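Long-range contacts in EIAV protease (Equine infectious anemia virus, PDB 1FMB), which probably cleaves viral polyproteins as a homodimeric retroviral aspartic protease: residues V22-G27 / T88-D93; T30-T35 / L81-P86. The protein carries 1 engineered substitution. All coordinates share one frame; numbering follows the deposited sequence.

Contact 1 of 2, residues V22-G27 / T88-D93; sequences VLLDTG and TILGRD. With HYB ([2-(2-methyl-propane-2-sulfonylmethyl)-3-naphthalen-1-yl-propionyl-valinyl]-phenylalaninol), chain B.
Val22 and Leu90 meet at an oblique angle, with Val22 CG2 3.6 Å from Leu90 CD2. The other branch of Val22, CG1, lies alongside the backbone N and meets Thr88 CG2 at 3.6 Å, so the residue serves two neighbours. Leu24 runs side by side with Leu90, both pointing the same way with their CD2 methyls 4.1 Å apart, as suits long apolar side chains on a buried face. Three backbone bonds hold this parallel ladder: Leu23 N to Thr88 O, Leu90 N to Leu23 O, and Asp25 N to Leu90 O.

Past the ladder comes the Asp-Thr-Gly signature of aspartic proteases. Asp25 CG is anti to the backbone N (chi1 -171°), which carries the carboxylate across Ile89, leaving OD2 3.6 Å from Ile89 CG2; OD2 is also hydrogen-bonded to O14 of HYB in chain C. OD1 accepts from Gly27 N at 2.9 Å, from above the carboxylate plane, forming an Asx turn that fixes the rotation of the group. Ile89 CD1 lies 3.7 Å from C30 of the other copy, in chain B. Arg92 CD lies 3.6 Å from Thr26 O, and the bend at chi3 (-63°) turns NE toward a water, in the guanidinium plane, that it shares with Thr26 O; NH2 forms a salt bridge with Asp29.

Thr26 OG1 bonds to Leu24 O of the second subunit, whose Thr26 OG1 bonds in return to Leu24 O and Thr26 N: the fireman's grip. Strand 10-15 flanks strand 18-24, residues 30-35 flank strand 89-90, and Gly91 occupies the N-cap position of helix 92-97.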
loop_
_atom_site.group_PDB
_atom_site.type_symbol
_atom_site.label_atom_id
_atom_site.label_comp_id
_atom_site.label_asym_id
_atom_site.label_seq_id
_atom_site.Cartn_x
_atom_site.Cartn_y
_atom_site.Cartn_z
ATOM N N VAL A 22 -9.614 1.898 9.347
ATOM C CA VAL A 22 -8.409 2.325 8.621
ATOM C C VAL A 22 -7.759 1.205 7.828
ATOM O O VAL A 22 -7.942 0.076 8.262
ATOM C CB VAL A 22 -7.338 2.883 9.577
ATOM C CG1 VAL A 22 -7.954 4.025 10.397
ATOM C CG2 VAL A 22 -6.737 1.963 10.590
ATOM N N LEU A 23 -7.036 1.486 6.755
ATOM C CA LEU A 23 -6.415 0.458 5.942
ATOM C C LEU A 23 -5.000 0.312 6.479
ATOM O O LEU A 23 -4.346 1.367 6.670
ATOM C CB LEU A 23 -6.403 0.936 4.486
ATOM C CG LEU A 23 -5.581 0.059 3.525
ATOM C CD1 LEU A 23 -6.192 -1.322 3.394
ATOM C CD2 LEU A 23 -5.524 0.681 2.131
ATOM N N LEU A 24 -4.463 -0.874 6.715
ATOM C CA LEU A 24 -3.089 -1.106 7.189
ATOM C C LEU A 24 -2.265 -1.322 5.895
ATOM O O LEU A 24 -2.430 -2.313 5.163
ATOM C CB LEU A 24 -3.037 -2.395 8.013
ATOM C CG LEU A 24 -4.097 -2.298 9.157
ATOM C CD1 LEU A 24 -4.097 -3.594 9.964
ATOM C CD2 LEU A 24 -3.734 -1.113 9.987
ATOM N N ASP A 25 -1.462 -0.333 5.607
ATOM C CA ASP A 25 -0.780 -0.275 4.312
ATOM C C ASP A 25 0.736 -0.239 4.306
ATOM O O ASP A 25 1.383 0.787 4.559
ATOM C CB ASP A 25 -1.358 0.987 3.619
ATOM C CG ASP A 25 -0.965 1.177 2.152
ATOM O OD1 ASP A 25 -0.242 0.286 1.639
ATOM O OD2 ASP A 25 -1.326 2.266 1.685
ATOM N N THR A 26 1.288 -1.420 3.989
ATOM C CA THR A 26 2.784 -1.489 3.941
ATOM C C THR A 26 3.368 -0.700 2.762
ATOM O O THR A 26 4.601 -0.510 2.808
ATOM C CB THR A 26 3.318 -2.924 3.857
ATOM O OG1 THR A 26 2.765 -3.554 2.680
ATOM C CG2 THR A 26 2.780 -3.746 5.029
ATOM N N GLY A 27 2.618 -0.343 1.735
ATOM C CA GLY A 27 3.122 0.450 0.631
ATOM C C GLY A 27 3.003 1.935 0.874
ATOM O O GLY A 27 3.263 2.696 -0.043
ATOM N N THR A 88 -8.731 6.195 4.942
ATOM C CA THR A 88 -7.673 6.654 5.861
ATOM C C THR A 88 -6.719 5.452 5.966
ATOM O O THR A 88 -7.151 4.304 6.024
ATOM C CB THR A 88 -8.302 6.889 7.239
ATOM O OG1 THR A 88 -8.944 8.177 7.145
ATOM C CG2 THR A 88 -7.213 6.928 8.316
ATOM N N ILE A 89 -5.459 5.845 5.860
ATOM C CA ILE A 89 -4.337 4.887 5.827
ATOM C C ILE A 89 -3.337 5.034 6.934
ATOM O O ILE A 89 -2.820 6.096 7.279
ATOM C CB ILE A 89 -3.621 5.207 4.465
ATOM C CG1 ILE A 89 -4.562 4.944 3.288
ATOM C CG2 ILE A 89 -2.261 4.504 4.295
ATOM C CD1 ILE A 89 -3.964 5.249 1.947
ATOM N N LEU A 90 -3.051 3.900 7.574
ATOM C CA LEU A 90 -1.999 3.809 8.552
ATOM C C LEU A 90 -0.826 3.205 7.710
ATOM O O LEU A 90 -0.871 2.055 7.228
ATOM C CB LEU A 90 -2.381 2.818 9.665
ATOM C CG LEU A 90 -2.746 3.482 10.984
ATOM C CD1 LEU A 90 -3.493 4.786 10.850
ATOM C CD2 LEU A 90 -3.418 2.490 11.922
ATOM N N GLY A 91 0.217 4.017 7.524
ATOM C CA GLY A 91 1.377 3.558 6.764
ATOM C C GLY A 91 2.458 3.061 7.744
ATOM O O GLY A 91 2.262 2.979 8.955
ATOM N N ARG A 92 3.668 2.948 7.211
ATOM C CA ARG A 92 4.812 2.365 7.923
ATOM C C ARG A 92 5.225 3.105 9.177
ATOM O O ARG A 92 5.696 2.451 10.121
ATOM C CB ARG A 92 5.991 2.156 6.937
ATOM C CG ARG A 92 5.675 1.075 5.850
ATOM C CD ARG A 92 7.032 0.767 5.122
ATOM N NE ARG A 92 7.583 1.908 4.414
ATOM C CZ ARG A 92 8.527 2.755 4.803
ATOM N NH1 ARG A 92 9.194 2.606 5.982
ATOM N NH2 ARG A 92 8.939 3.789 4.060
ATOM N N ASP A 93 5.091 4.423 9.184
ATOM C CA ASP A 93 5.467 5.174 10.372
ATOM C C ASP A 93 4.643 4.726 11.551
ATOM O O ASP A 93 5.237 4.371 12.564
ATOM C CB ASP A 93 5.362 6.690 10.140
ATOM C CG ASP A 93 3.961 7.134 9.728
ATOM O OD1 ASP A 93 3.126 6.385 9.222
ATOM O OD2 ASP A 93 3.610 8.314 9.921
HETATM S S1 HYB B . 5.161 10.013 -0.487
HETATM O O2 HYB B . 5.319 10.662 -1.758
HETATM O O3 HYB B . 3.863 9.977 0.103
HETATM C C4 HYB B . 7.790 7.517 -5.891
HETATM C C5 HYB B . 6.802 8.323 -5.413
HETATM C C6 HYB B . 6.092 7.965 -4.199
HETATM C C7 HYB B . 6.409 6.834 -3.535
HETATM C C8 HYB B . 7.483 5.917 -4.040
HETATM C C9 HYB B . 8.149 6.304 -5.210
HETATM C C10 HYB B . 9.204 5.482 -5.736
HETATM C C11 HYB B . 9.538 4.318 -5.095
HETATM C C12 HYB B . 8.855 3.921 -3.912
HETATM C C13 HYB B . 7.837 4.727 -3.395
HETATM O O14 HYB B . 1.625 1.499 -2.027
HETATM C C15 HYB B . 0.428 1.991 -2.733
HETATM N N16 HYB B . 1.280 4.222 -2.285
HETATM C C17 HYB B . 0.873 3.331 -3.384
HETATM C C18 HYB B . 2.094 3.140 -4.316
HETATM C C19 HYB B . 2.504 4.250 -5.262
HETATM C C20 HYB B . 3.503 5.184 -4.967
HETATM C C21 HYB B . 3.915 6.170 -5.872
HETATM C C22 HYB B . 3.295 6.232 -7.126
HETATM C C23 HYB B . 2.315 5.299 -7.455
HETATM C C24 HYB B . 1.919 4.321 -6.538
HETATM N N25 HYB B . 2.567 6.845 -1.405
HETATM C C26 HYB B . 1.349 6.212 -0.836
HETATM C C27 HYB B . 0.718 5.469 -2.075
HETATM O O28 HYB B . -0.208 5.886 -2.752
HETATM C C29 HYB B . 0.371 7.207 -0.164
HETATM C C30 HYB B . -1.002 6.562 0.083
HETATM C C31 HYB B . 1.052 7.685 1.140
HETATM C C32 HYB B . 3.789 6.828 -0.805
HETATM O O33 HYB B . 4.007 6.251 0.267
HETATM C C34 HYB B . 4.925 7.504 -1.600
HETATM C C35 HYB B . 5.709 6.338 -2.258
HETATM C C36 HYB B . 5.853 8.381 -0.700
HETATM C C37 HYB B . 6.078 10.258 2.152
HETATM C C38 HYB B . 6.252 10.858 0.733
HETATM C C39 HYB B . 5.739 12.317 0.795
HETATM C C40 HYB B . 7.723 10.812 0.253
HETATM O O HOH W 1 6.410 1.334 1.982
#

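Contact 2 of 2, residues T30-T35 / L81-P86; sequences TSVLTT and LVADIP. With HYB ([2-(2-methyl-propane-2-sulfonylmethyl)-3-naphthalen-1-yl-propionyl-valinyl]-phenylalaninol), chain C.
Ala83 O gathers donors from both segments: Thr35 N at 3.2 Å, approaching well above the carbonyl plane, and Ile85 N by a weak bond that closes an inverse gamma turn centred on Asp84. That tight turn swings the chain away from the ladder and leaves Asp84 placed so that its OD1 accepts from Thr35 OG1 at 2.8 Å, the hydroxyl standing above the carboxylate plane. A short polar pair suits this end, where Asp84 is exposed and Thr35 starts helix 35-40. Just before it, Thr34 OG1 sits between its backbone N and carbonyl carbon (chi1 68°), the crowded position, and from there caps the helix by bonding to His37 N.

Strand 32-34 runs parallel to strand 81-83, their axes 4.5 Å apart at 36°, adding a short strand beside strand 74-83 in the curled sheet of the retroviral protease fold. Leu33 N gives Leu81 O a nearly straight bond of 2.7 Å, and Leu33 O receives Ala83 N.

Val32 shares its face with Leu81, while its CG1, anti to the backbone N, lies 3.7 Å from Ile85 CD1, the side chains crossing at a slant, and 3.9 Å from Ala83 CB, a methyl short enough to pack beside it. On the other face Leu33 and Val82 lie side by side, pointing alike, and Tyr38 of helix 35-40 touches both. Thr30 CG2 meets Leu81 CD1 at 3.7 Å with the side chains about perpendicular. Strand 58-71 borders the far side of strand 74-83; Pro86 borders the HYB of chain C and Thr30 the other copy.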
loop_
_atom_site.group_PDB
_atom_site.type_symbol
_atom_site.label_atom_id
_atom_site.label_comp_id
_atom_site.label_asym_id
_atom_site.label_seq_id
_atom_site.Cartn_x
_atom_site.Cartn_y
_atom_site.Cartn_z
ATOM N N THR A 30 3.922 6.913 4.869
ATOM C CA THR A 30 3.401 7.711 5.958
ATOM C C THR A 30 1.900 7.566 5.988
ATOM O O THR A 30 1.231 6.997 5.123
ATOM C CB THR A 30 3.893 9.167 5.653
ATOM O OG1 THR A 30 3.583 9.936 6.821
ATOM C CG2 THR A 30 3.169 9.738 4.450
ATOM N N SER A 31 1.330 7.948 7.105
ATOM C CA SER A 31 -0.132 7.762 7.348
ATOM C C SER A 31 -0.931 9.006 6.927
ATOM O O SER A 31 -0.473 10.120 7.163
ATOM C CB SER A 31 -0.225 7.544 8.822
ATOM O OG SER A 31 0.356 6.304 9.225
ATOM N N VAL A 32 -2.127 8.795 6.405
ATOM C CA VAL A 32 -2.954 9.888 5.911
ATOM C C VAL A 32 -4.413 9.721 6.312
ATOM O O VAL A 32 -5.064 8.703 6.151
ATOM C CB VAL A 32 -2.917 9.825 4.356
ATOM C CG1 VAL A 32 -3.602 11.091 3.774
ATOM C CG2 VAL A 32 -1.453 9.859 3.889
ATOM N N LEU A 33 -4.940 10.785 6.869
ATOM C CA LEU A 33 -6.377 10.805 7.248
ATOM C C LEU A 33 -7.071 11.496 6.060
ATOM O O LEU A 33 -6.609 12.533 5.516
ATOM C CB LEU A 33 -6.276 11.717 8.449
ATOM C CG LEU A 33 -7.365 11.990 9.451
ATOM C CD1 LEU A 33 -7.846 10.642 10.010
ATOM C CD2 LEU A 33 -6.777 12.919 10.510
ATOM N N THR A 34 -8.234 10.922 5.740
ATOM C CA THR A 34 -9.037 11.572 4.678
ATOM C C THR A 34 -9.606 12.853 5.288
ATOM O O THR A 34 -9.800 13.035 6.496
ATOM C CB THR A 34 -10.177 10.711 4.145
ATOM O OG1 THR A 34 -11.221 10.519 5.154
ATOM C CG2 THR A 34 -9.828 9.306 3.720
ATOM N N THR A 35 -9.857 13.883 4.485
ATOM C CA THR A 35 -10.439 15.121 5.008
ATOM C C THR A 35 -11.825 14.912 5.669
ATOM O O THR A 35 -12.084 15.649 6.647
ATOM C CB THR A 35 -10.655 16.035 3.787
ATOM O OG1 THR A 35 -9.388 16.203 3.124
ATOM C CG2 THR A 35 -11.245 17.365 4.241
ATOM N N LEU A 81 -0.871 13.154 8.093
ATOM C CA LEU A 81 -1.209 14.082 7.008
ATOM C C LEU A 81 -2.708 14.012 6.765
ATOM O O LEU A 81 -3.403 13.036 7.178
ATOM C CB LEU A 81 -0.524 13.630 5.703
ATOM C CG LEU A 81 1.007 13.535 5.835
ATOM C CD1 LEU A 81 1.623 13.122 4.508
ATOM C CD2 LEU A 81 1.554 14.880 6.292
ATOM N N VAL A 82 -3.326 15.025 6.175
ATOM C CA VAL A 82 -4.765 15.055 5.835
ATOM C C VAL A 82 -4.881 15.317 4.318
ATOM O O VAL A 82 -4.213 16.222 3.773
ATOM C CB VAL A 82 -5.520 16.128 6.626
ATOM C CG1 VAL A 82 -6.975 16.036 6.227
ATOM C CG2 VAL A 82 -5.289 15.950 8.130
ATOM N N ALA A 83 -5.640 14.530 3.569
ATOM C CA ALA A 83 -5.746 14.754 2.110
ATOM C C ALA A 83 -7.034 14.242 1.544
ATOM O O ALA A 83 -7.718 13.402 2.178
ATOM C CB ALA A 83 -4.517 14.102 1.423
ATOM N N ASP A 84 -7.490 14.794 0.357
ATOM C CA ASP A 84 -8.762 14.257 -0.132
ATOM C C ASP A 84 -8.558 12.921 -0.843
ATOM O O ASP A 84 -8.568 12.887 -2.084
ATOM C CB ASP A 84 -9.336 15.200 -1.205
ATOM C CG ASP A 84 -9.953 16.410 -0.523
ATOM O OD1 ASP A 84 -10.562 16.256 0.549
ATOM O OD2 ASP A 84 -9.849 17.526 -1.077
ATOM N N ILE A 85 -8.346 11.856 -0.103
ATOM C CA ILE A 85 -8.150 10.522 -0.632
ATOM C C ILE A 85 -9.344 9.679 -0.187
ATOM O O ILE A 85 -10.064 10.096 0.701
ATOM C CB ILE A 85 -6.789 9.925 -0.270
ATOM C CG1 ILE A 85 -6.559 9.790 1.241
ATOM C CG2 ILE A 85 -5.727 10.868 -0.841
ATOM C CD1 ILE A 85 -5.448 8.787 1.582
ATOM N N PRO A 86 -9.572 8.512 -0.794
ATOM C CA PRO A 86 -10.755 7.721 -0.519
ATOM C C PRO A 86 -10.750 6.987 0.795
ATOM O O PRO A 86 -11.828 6.560 1.187
ATOM C CB PRO A 86 -10.677 6.640 -1.637
ATOM C CG PRO A 86 -9.847 7.325 -2.657
ATOM C CD PRO A 86 -8.761 8.035 -1.908
HETATM S S1 HYB C . -8.084 -0.417 -7.849
HETATM O O2 HYB C . -8.804 0.780 -8.182
HETATM O O3 HYB C . -6.735 -0.547 -8.296
HETATM C C4 HYB C . -11.174 3.592 -3.760
HETATM C C5 HYB C . -10.414 3.535 -4.889
HETATM C C6 HYB C . -9.309 2.598 -4.978
HETATM C C7 HYB C . -9.031 1.776 -3.944
HETATM C C8 HYB C . -9.840 1.821 -2.682
HETATM C C9 HYB C . -10.902 2.733 -2.641
HETATM C C10 HYB C . -11.730 2.812 -1.470
HETATM C C11 HYB C . -11.463 2.003 -0.397
HETATM C C12 HYB C . -10.379 1.083 -0.435
HETATM C C13 HYB C . -9.581 0.999 -1.579
HETATM O O14 HYB C . -2.537 1.494 -0.574
HETATM C C15 HYB C . -1.825 2.594 -1.250
HETATM N N16 HYB C . -3.198 2.075 -3.186
HETATM C C17 HYB C . -2.853 3.170 -2.263
HETATM C C18 HYB C . -4.155 3.628 -1.564
HETATM C C19 HYB C . -5.161 4.474 -2.317
HETATM C C20 HYB C . -6.283 3.944 -2.963
HETATM C C21 HYB C . -7.238 4.741 -3.606
HETATM C C22 HYB C . -7.060 6.129 -3.613
HETATM C C23 HYB C . -5.965 6.686 -2.956
HETATM C C24 HYB C . -5.024 5.873 -2.318
HETATM N N25 HYB C . -4.969 1.040 -5.445
HETATM C C26 HYB C . -3.501 0.854 -5.303
HETATM C C27 HYB C . -3.043 2.166 -4.558
HETATM O O28 HYB C . -2.542 3.143 -5.091
HETATM C C29 HYB C . -2.757 0.627 -6.642
HETATM C C30 HYB C . -1.238 0.794 -6.473
HETATM C C31 HYB C . -3.154 -0.784 -7.135
HETATM C C32 HYB C . -5.890 0.071 -5.189
HETATM O O33 HYB C . -5.589 -1.057 -4.780
HETATM C C34 HYB C . -7.363 0.501 -5.353
HETATM C C35 HYB C . -7.872 0.764 -3.913
HETATM C C36 HYB C . -8.230 -0.580 -6.077
HETATM C C37 HYB C . -8.234 -3.181 -8.300
HETATM C C38 HYB C . -8.994 -1.854 -8.555
HETATM C C39 HYB C . -8.996 -1.623 -10.086
HETATM C C40 HYB C . -10.440 -1.892 -8.002
#

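Contact 2 is nested along the chain inside the loop closed by contact 1, and their centres lie about 10 Å apart. They join through Ser31 OG, which probably hydrogen-bonds to Asp93 OD1 at 2.8 Å and to Gly91 N at 2.9 Å, tying residues 30-35 to the start of helix 92-97. Backbone bonding between Ile89 and Val32 continues this seam, as does Thr88 OG1, which is bonded to His37 ND1 and also meets Thr34 N, so that 88-93 lies between 22-27 and 30-35. Contact 1 supplies Asp25, Gly27 and Ile89 at the inhibitor-filled active site; contact 2 adds Thr30, whose side chain is about 4 Å from an inhibitor copy at its nearest atoms.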